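Local coordinates for binding domain (Hc) of Paraclostridial Mosquitocidal Protein 1 (PDB 6HOX) that forms the receptor-binding part of a clostridial-type neurotoxin that targets Anopheles mosquitoes, serving to direct the toxin to host nerve cells, at residues S163-H168 with D251-P256; E258-Y263 with K316-N321; Y263-Q268 with W435-E440. All blocks are in the same frame, centred on the assembly; numbering follows the deposited sequence.

Interaction 1 of 3, residues S163-H168 with D251-P256; sequences SNIWRH and DFWGEP
The N-H of W166 points almost straight (169°) at the carbonyl O of W253, 2.9 Å away, tying the residues just ahead of strand 167-174 to a type I beta turn from D251 to G254. This is the interface between the two halves of a clostridial receptor-binding domain: 163-168 belongs to the concanavalin-like N-terminal half, 251-256 to the trefoil-type C-terminal half. A second bond, between side chains, carries W166 on to E255. The indole NE1 of W166 donates to OE2 of E255 at 2.8 Å, taking the carboxylate's anti lone pair; ring and carboxylate are nearly coplanar, so the acid sits at the indole edge. E255, partly exposed, can afford a charge here, and tryptophan suits the other side because it buries a broad ring yet still offers one N-H. Glycine suits position 254, where phi is positive (100°) and the backbone lies close against W166. D251 organises the turn: its OD1 takes the N-H of E255 at 3.0 Å, with weaker bonds from W253 and G254. The W253 indole lies between N164, whose ND2 rests over one face near the rim, and the ring of F252 on the opposite face. That amide is held by D441, while W253 NE1 bonds to the backbone of S439. I165 adds the apolar filling, CD1 lying 4.1 Å from CE2 of F252 and CG1 the same distance from CE3 of W253. S163 shapes the approach with an ST turn: its OG, also hydrogen-bonded to Y160 O, receives the N-H of I165 at 3.1 Å.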
# COMPACT_ATOMS: atom_id res chain seq x y z
N SER A 163 0.97 7.82 3.84
CA SER A 163 2.15 7.19 3.25
C SER A 163 2.03 7.07 1.73
O SER A 163 3.03 6.73 1.05
CB SER A 163 2.31 5.83 3.84
OG SER A 163 1.19 5.04 3.51
N ASN A 164 0.80 7.24 1.21
CA ASN A 164 0.42 6.97 -0.18
C ASN A 164 0.43 5.48 -0.52
O ASN A 164 0.32 5.12 -1.70
CB ASN A 164 1.28 7.71 -1.19
CG ASN A 164 0.55 7.97 -2.49
OD1 ASN A 164 -0.65 8.24 -2.47
ND2 ASN A 164 1.25 7.89 -3.61
N ILE A 165 0.50 4.62 0.50
CA ILE A 165 0.46 3.16 0.33
C ILE A 165 -0.95 2.67 0.70
O ILE A 165 -1.52 3.10 1.68
CB ILE A 165 1.55 2.47 1.18
CG1 ILE A 165 2.95 2.97 0.81
CG2 ILE A 165 1.46 0.95 1.06
CD1 ILE A 165 3.99 2.68 1.86
N TRP A 166 -1.49 1.75 -0.09
CA TRP A 166 -2.81 1.11 0.20
C TRP A 166 -2.78 0.40 1.56
O TRP A 166 -1.96 -0.49 1.76
CB TRP A 166 -3.20 0.13 -0.91
CG TRP A 166 -3.78 0.79 -2.12
CD1 TRP A 166 -3.19 0.99 -3.33
CD2 TRP A 166 -5.12 1.30 -2.24
NE1 TRP A 166 -4.06 1.59 -4.19
CE2 TRP A 166 -5.26 1.79 -3.55
CE3 TRP A 166 -6.22 1.38 -1.37
CZ2 TRP A 166 -6.44 2.37 -4.01
CZ3 TRP A 166 -7.39 1.95 -1.82
CH2 TRP A 166 -7.50 2.44 -3.12
N ARG A 167 -3.69 0.80 2.45
CA ARG A 167 -3.86 0.21 3.78
C ARG A 167 -5.28 -0.34 3.91
O ARG A 167 -6.24 0.29 3.48
CB ARG A 167 -3.68 1.25 4.89
CG ARG A 167 -2.37 2.01 4.88
CD ARG A 167 -1.14 1.13 5.00
NE ARG A 167 0.02 1.96 5.28
CZ ARG A 167 1.30 1.64 5.03
NH1 ARG A 167 1.64 0.46 4.52
NH2 ARG A 167 2.22 2.55 5.31
N HIS A 168 -5.41 -1.50 4.55
CA HIS A 168 -6.69 -2.09 4.80
C HIS A 168 -7.03 -1.84 6.26
O HIS A 168 -6.24 -2.20 7.14
CB HIS A 168 -6.74 -3.58 4.49
CG HIS A 168 -8.13 -4.11 4.60
ND1 HIS A 168 -8.59 -4.74 5.73
CD2 HIS A 168 -9.18 -4.04 3.76
CE1 HIS A 168 -9.87 -5.05 5.57
NE2 HIS A 168 -10.26 -4.61 4.38
N ASP A 251 3.33 -3.65 -6.73
CA ASP A 251 4.23 -2.53 -6.64
C ASP A 251 4.24 -1.99 -5.20
O ASP A 251 3.52 -2.46 -4.33
CB ASP A 251 3.93 -1.46 -7.69
CG ASP A 251 2.65 -0.67 -7.51
OD1 ASP A 251 2.13 -0.62 -6.37
OD2 ASP A 251 2.19 -0.08 -8.51
N PHE A 252 5.12 -1.02 -4.99
CA PHE A 252 5.42 -0.40 -3.72
C PHE A 252 4.15 0.15 -3.05
O PHE A 252 4.06 0.16 -1.80
CB PHE A 252 6.43 0.72 -3.96
CG PHE A 252 6.87 1.44 -2.72
CD1 PHE A 252 7.90 0.93 -1.93
CD2 PHE A 252 6.24 2.60 -2.33
CE1 PHE A 252 8.30 1.59 -0.79
CE2 PHE A 252 6.63 3.26 -1.17
CZ PHE A 252 7.67 2.76 -0.42
N TRP A 253 3.20 0.64 -3.87
CA TRP A 253 1.98 1.25 -3.41
C TRP A 253 0.92 0.20 -3.03
O TRP A 253 -0.08 0.57 -2.39
CB TRP A 253 1.40 2.19 -4.47
CG TRP A 253 2.34 3.22 -5.03
CD1 TRP A 253 2.62 3.40 -6.35
CD2 TRP A 253 3.08 4.23 -4.31
NE1 TRP A 253 3.48 4.46 -6.51
CE2 TRP A 253 3.77 4.99 -5.28
CE3 TRP A 253 3.20 4.58 -2.96
CZ2 TRP A 253 4.61 6.05 -4.94
CZ3 TRP A 253 4.04 5.63 -2.62
CH2 TRP A 253 4.72 6.36 -3.60
N GLY A 254 1.09 -1.05 -3.48
CA GLY A 254 0.12 -2.13 -3.25
C GLY A 254 -0.80 -2.41 -4.44
O GLY A 254 -1.79 -3.17 -4.28
N GLU A 255 -0.47 -1.84 -5.60
CA GLU A 255 -1.19 -2.04 -6.86
C GLU A 255 -0.51 -3.14 -7.67
O GLU A 255 0.63 -3.50 -7.40
CB GLU A 255 -1.32 -0.71 -7.60
CG GLU A 255 -1.98 0.34 -6.72
CD GLU A 255 -2.64 1.48 -7.46
OE1 GLU A 255 -2.21 1.80 -8.58
OE2 GLU A 255 -3.59 2.05 -6.90
N PRO A 256 -1.22 -3.79 -8.61
CA PRO A 256 -0.64 -4.90 -9.36
C PRO A 256 0.65 -4.48 -10.09
O PRO A 256 0.70 -3.40 -10.67
CB PRO A 256 -1.76 -5.30 -10.32
CG PRO A 256 -3.02 -4.86 -9.61
CD PRO A 256 -2.64 -3.55 -8.95

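Interaction 2 of 3, residues E258-Y263 with K316-N321; sequences EYNKSY and KVKIIN
Y263 and V317 form an antiparallel hydrogen-bonded pair, Y263 N to V317 O at 2.8 Å and V317 N to Y263 O at 2.9 Å. Further along the same edge N260 N reaches I319 O, also at 2.9 Å, but between these points the loop bulges away from strand 316-320. A water bridges the two backbones here: it donates to E258 O and accepts from both K261 N and I319 N, satisfying backbone groups that cannot meet directly. I319 turns CG2 to CE1 of Y259 (3.8 Å) and CD1 toward the ring of Y263, a beta-branched residue touching two tyrosines with its two branches. At the far end the amide of N321, with CG anti to the backbone N (chi1 173°), brings ND2 to the hydroxyl of Y259 at 3.1 Å, nearly straight at 169°; its OD1 takes the N-H of N323, which fixes the amide's rotation. That hydroxyl also bonds D333. In the next shell Y263 OH accepts from E258 N, pinning the start of the loop, and K261 CG lies over a face of the Y263 ring. K318 runs extended alongside N260, its NZ only weakly bonded to N260 OD1. Neutral, directional bonds thus hold this loop to its strand, while E258 adds a salt bridge to K327.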
# COMPACT_ATOMS: atom_id res chain seq x y z
N GLU A 258 3.28 -4.46 -13.04
CA GLU A 258 3.00 -4.57 -14.49
C GLU A 258 4.28 -4.73 -15.31
O GLU A 258 5.33 -4.24 -14.93
CB GLU A 258 2.28 -3.34 -15.02
CG GLU A 258 0.94 -3.07 -14.36
CD GLU A 258 0.24 -1.83 -14.91
OE1 GLU A 258 0.53 -1.46 -16.08
OE2 GLU A 258 -0.58 -1.25 -14.17
N TYR A 259 4.10 -5.34 -16.49
CA TYR A 259 5.11 -5.40 -17.52
C TYR A 259 5.09 -4.10 -18.33
O TYR A 259 4.06 -3.46 -18.46
CB TYR A 259 4.85 -6.57 -18.47
CG TYR A 259 5.11 -7.93 -17.87
CD1 TYR A 259 6.39 -8.30 -17.52
CD2 TYR A 259 4.08 -8.84 -17.66
CE1 TYR A 259 6.66 -9.54 -16.97
CE2 TYR A 259 4.33 -10.09 -17.09
CZ TYR A 259 5.63 -10.43 -16.76
OH TYR A 259 5.95 -11.66 -16.25
N ASN A 260 6.26 -3.76 -18.87
CA ASN A 260 6.40 -2.67 -19.83
C ASN A 260 5.95 -1.35 -19.19
O ASN A 260 5.43 -0.48 -19.88
CB ASN A 260 5.62 -2.98 -21.12
CG ASN A 260 5.96 -2.03 -22.24
OD1 ASN A 260 7.12 -1.67 -22.42
ND2 ASN A 260 4.95 -1.58 -22.97
N LYS A 261 6.23 -1.18 -17.90
CA LYS A 261 5.88 0.03 -17.17
C LYS A 261 7.12 0.56 -16.44
O LYS A 261 7.80 -0.21 -15.72
CB LYS A 261 4.76 -0.28 -16.19
CG LYS A 261 4.38 0.86 -15.25
CD LYS A 261 3.26 0.46 -14.32
CE LYS A 261 2.93 1.53 -13.31
NZ LYS A 261 1.56 1.37 -12.80
N SER A 262 7.41 1.86 -16.65
CA SER A 262 8.60 2.50 -16.08
C SER A 262 8.50 2.53 -14.55
O SER A 262 7.53 3.05 -13.99
CB SER A 262 8.84 3.88 -16.61
OG SER A 262 9.49 3.80 -17.86
N TYR A 263 9.55 2.02 -13.91
CA TYR A 263 9.61 1.92 -12.46
C TYR A 263 10.97 2.41 -11.97
O TYR A 263 11.96 2.30 -12.66
CB TYR A 263 9.45 0.47 -11.98
CG TYR A 263 8.08 -0.14 -12.04
CD1 TYR A 263 6.98 0.47 -11.44
CD2 TYR A 263 7.88 -1.37 -12.64
CE1 TYR A 263 5.72 -0.13 -11.47
CE2 TYR A 263 6.63 -1.97 -12.70
CZ TYR A 263 5.55 -1.35 -12.10
OH TYR A 263 4.32 -1.95 -12.16
N LYS A 316 15.92 4.25 -14.43
CA LYS A 316 14.58 3.74 -14.60
C LYS A 316 14.66 2.34 -15.21
O LYS A 316 15.54 2.09 -16.04
CB LYS A 316 13.77 4.69 -15.49
CG LYS A 316 13.64 6.11 -14.95
CD LYS A 316 12.52 6.25 -13.95
CE LYS A 316 11.18 6.47 -14.60
NZ LYS A 316 10.08 5.84 -13.84
N VAL A 317 13.73 1.45 -14.81
CA VAL A 317 13.65 0.06 -15.34
C VAL A 317 12.22 -0.28 -15.79
O VAL A 317 11.23 0.26 -15.31
CB VAL A 317 14.15 -0.98 -14.32
CG1 VAL A 317 15.52 -0.63 -13.77
CG2 VAL A 317 13.16 -1.19 -13.17
N LYS A 318 12.15 -1.24 -16.72
CA LYS A 318 10.91 -1.89 -17.11
C LYS A 318 11.12 -3.39 -17.00
O LYS A 318 12.23 -3.89 -17.34
CB LYS A 318 10.55 -1.58 -18.56
CG LYS A 318 9.99 -0.20 -18.80
CD LYS A 318 9.47 -0.02 -20.20
CE LYS A 318 8.80 1.33 -20.40
NZ LYS A 318 8.43 1.51 -21.82
N ILE A 319 10.07 -4.10 -16.57
CA ILE A 319 10.05 -5.56 -16.49
C ILE A 319 9.47 -6.04 -17.83
O ILE A 319 8.41 -5.60 -18.24
CB ILE A 319 9.23 -6.06 -15.28
CG1 ILE A 319 9.64 -5.37 -13.97
CG2 ILE A 319 9.31 -7.57 -15.17
CD1 ILE A 319 8.68 -5.59 -12.81
N ILE A 320 10.20 -6.93 -18.50
CA ILE A 320 9.85 -7.36 -19.85
C ILE A 320 9.79 -8.89 -19.89
O ILE A 320 10.63 -9.58 -19.32
CB ILE A 320 10.88 -6.81 -20.86
CG1 ILE A 320 10.93 -5.28 -20.82
CG2 ILE A 320 10.58 -7.32 -22.26
CD1 ILE A 320 9.69 -4.63 -21.33
N ASN A 321 8.79 -9.40 -20.60
CA ASN A 321 8.57 -10.82 -20.76
C ASN A 321 7.77 -11.00 -22.04
O ASN A 321 6.59 -10.68 -22.07
CB ASN A 321 7.85 -11.41 -19.54
CG ASN A 321 7.43 -12.86 -19.69
OD1 ASN A 321 7.84 -13.55 -20.62
ND2 ASN A 321 6.62 -13.34 -18.75
O HOH W 1 7.60 -2.86 -15.96

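Interaction 3 of 3, residues Y263-Q268 with W435-E440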
# COMPACT_ATOMS: atom_id res chain seq x y z
N TYR A 263 9.55 2.02 -13.91
CA TYR A 263 9.61 1.92 -12.46
C TYR A 263 10.97 2.41 -11.97
O TYR A 263 11.96 2.30 -12.66
CB TYR A 263 9.45 0.47 -11.98
CG TYR A 263 8.08 -0.14 -12.04
CD1 TYR A 263 6.98 0.47 -11.44
CD2 TYR A 263 7.88 -1.37 -12.64
CE1 TYR A 263 5.72 -0.13 -11.47
CE2 TYR A 263 6.63 -1.97 -12.70
CZ TYR A 263 5.55 -1.35 -12.10
OH TYR A 263 4.32 -1.95 -12.16
N TYR A 264 10.97 2.92 -10.74
CA TYR A 264 12.17 2.98 -9.93
C TYR A 264 12.27 1.67 -9.15
O TYR A 264 11.28 1.20 -8.58
CB TYR A 264 12.16 4.19 -8.99
CG TYR A 264 11.93 5.49 -9.70
CD1 TYR A 264 12.95 6.14 -10.36
CD2 TYR A 264 10.67 6.06 -9.74
CE1 TYR A 264 12.73 7.34 -11.03
CE2 TYR A 264 10.42 7.26 -10.41
CZ TYR A 264 11.46 7.89 -11.07
OH TYR A 264 11.22 9.07 -11.72
N MET A 265 13.47 1.12 -9.10
CA MET A 265 13.71 -0.14 -8.46
C MET A 265 14.54 0.14 -7.22
O MET A 265 15.58 0.80 -7.31
CB MET A 265 14.44 -1.09 -9.42
CG MET A 265 14.71 -2.45 -8.84
SD MET A 265 15.50 -3.49 -10.06
CE MET A 265 15.53 -5.03 -9.16
N ILE A 266 14.03 -0.34 -6.07
CA ILE A 266 14.52 -0.02 -4.73
C ILE A 266 14.73 -1.30 -3.92
O ILE A 266 13.92 -2.23 -3.94
CB ILE A 266 13.53 0.92 -4.03
CG1 ILE A 266 13.46 2.27 -4.74
CG2 ILE A 266 13.86 1.04 -2.55
CD1 ILE A 266 12.30 3.14 -4.31
N ASN A 267 15.82 -1.31 -3.15
CA ASN A 267 16.11 -2.37 -2.22
C ASN A 267 15.53 -1.99 -0.86
O ASN A 267 15.71 -0.87 -0.42
CB ASN A 267 17.61 -2.62 -2.08
CG ASN A 267 17.89 -3.87 -1.28
OD1 ASN A 267 17.93 -3.83 -0.05
ND2 ASN A 267 18.06 -4.98 -1.96
N GLN A 268 14.87 -2.95 -0.22
CA GLN A 268 14.14 -2.68 1.01
C GLN A 268 15.09 -2.14 2.09
O GLN A 268 14.68 -1.36 2.93
CB GLN A 268 13.38 -3.91 1.49
CG GLN A 268 12.58 -3.67 2.76
CD GLN A 268 11.81 -4.90 3.13
OE1 GLN A 268 12.38 -5.91 3.52
NE2 GLN A 268 10.50 -4.85 2.92
N TRP A 435 12.82 -6.54 -2.94
CA TRP A 435 12.88 -5.52 -3.94
C TRP A 435 11.49 -4.93 -4.17
O TRP A 435 10.50 -5.67 -4.21
CB TRP A 435 13.44 -6.12 -5.23
CG TRP A 435 14.89 -6.48 -5.11
CD1 TRP A 435 15.40 -7.70 -4.79
CD2 TRP A 435 16.01 -5.59 -5.23
NE1 TRP A 435 16.77 -7.64 -4.75
CE2 TRP A 435 17.17 -6.36 -5.00
CE3 TRP A 435 16.15 -4.22 -5.51
CZ2 TRP A 435 18.46 -5.81 -5.06
CZ3 TRP A 435 17.42 -3.68 -5.58
CH2 TRP A 435 18.55 -4.46 -5.35
N TYR A 436 11.45 -3.60 -4.33
CA TYR A 436 10.26 -2.86 -4.66
C TYR A 436 10.38 -2.22 -6.04
O TYR A 436 11.47 -1.77 -6.46
CB TYR A 436 10.00 -1.71 -3.68
CG TYR A 436 9.69 -2.07 -2.26
CD1 TYR A 436 8.42 -2.45 -1.85
CD2 TYR A 436 10.65 -1.92 -1.27
CE1 TYR A 436 8.12 -2.70 -0.52
CE2 TYR A 436 10.38 -2.21 0.05
CZ TYR A 436 9.11 -2.59 0.44
OH TYR A 436 8.88 -2.86 1.76
N PHE A 437 9.23 -2.10 -6.71
CA PHE A 437 9.10 -1.30 -7.91
C PHE A 437 8.11 -0.15 -7.64
O PHE A 437 6.98 -0.40 -7.22
CB PHE A 437 8.67 -2.19 -9.07
CG PHE A 437 9.70 -3.23 -9.44
CD1 PHE A 437 10.75 -2.90 -10.28
CD2 PHE A 437 9.64 -4.51 -8.91
CE1 PHE A 437 11.71 -3.86 -10.59
CE2 PHE A 437 10.59 -5.47 -9.24
CZ PHE A 437 11.62 -5.14 -10.10
N VAL A 438 8.54 1.09 -7.90
CA VAL A 438 7.78 2.32 -7.63
C VAL A 438 7.55 3.07 -8.94
O VAL A 438 8.49 3.32 -9.68
CB VAL A 438 8.52 3.26 -6.66
CG1 VAL A 438 7.60 4.39 -6.19
CG2 VAL A 438 9.11 2.55 -5.47
N SER A 439 6.31 3.54 -9.14
CA SER A 439 5.89 4.43 -10.20
C SER A 439 5.49 5.77 -9.57
O SER A 439 5.03 5.79 -8.41
CB SER A 439 4.72 3.83 -10.96
OG SER A 439 3.74 3.32 -10.05
N GLU A 440 5.70 6.87 -10.29
CA GLU A 440 5.29 8.20 -9.85
C GLU A 440 3.77 8.22 -9.65
O GLU A 440 3.02 7.68 -10.46
CB GLU A 440 5.76 9.24 -10.87
CG GLU A 440 5.50 10.67 -10.46
CD GLU A 440 6.49 11.70 -11.01
OE1 GLU A 440 7.38 11.30 -11.80
OE2 GLU A 440 6.36 12.90 -10.63
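Y263 lays one face of its ring on CB of F437, a CH-pi contact with the carbon 3.8 Å from the ring centroid, while S439 N comes to the ring edge. Y264 faces V438 as a hydrogen-bonded pair, its N 2.7 Å from V438 O; its ring turns to K316 in a cation-pi contact. M265, extended throughout with CG anti to its N (chi1 -179°), runs alongside F437, CG at 3.7 Å from CE1. An unbranched thioether can reach on, and its CE settles off-centre over the W435 indole, SD making oblique Met-aromatic contacts with both rings. Strands 263-267 and 435-438 are antiparallel here, a pairing that joins the start and the end of the trefoil-type C-terminal half. I266 pairs with Y436 through two backbone bonds, and its CD1 presses tightly on V438 CG2, at 3.4 Å. N267 covers the indole face opposite M265: its CB makes a CH-pi contact and ND2 lies 3.2 Å from CZ2, the amide nearly perpendicular to the ring. Asparagine suits this buried spot because its polar ends are used, ND2 by K432 O and OD1 by A269 N. Q268 extends so that NE2 donates to the hydroxyl of Y436 at 2.8 Å, with the hydroxyl in the amide plane.

Interactions 2 and 3 share Y263 and lie about 11 Å apart between centres: strand 263-267 pairs with 316-320 in one and 435-438 in the other, so V317 and F437 meet across it, V317 CG2 lying 4.0 Å from F437 CE1. Interaction 1, about 12 Å from interaction 3 and 18 Å from interaction 2, sits near the centre of the chain. It is coupled to strand 435-438 through F252 N and F437 O, 3.0 Å apart, and through W253 NE1 and S439 O at 2.8 Å. The turn that meets the concanavalin-like half is thus fastened to the closing strand of the trefoil-type half. Toward interaction 2 the link is looser, with P256 O 4.2 Å from Y263 OH.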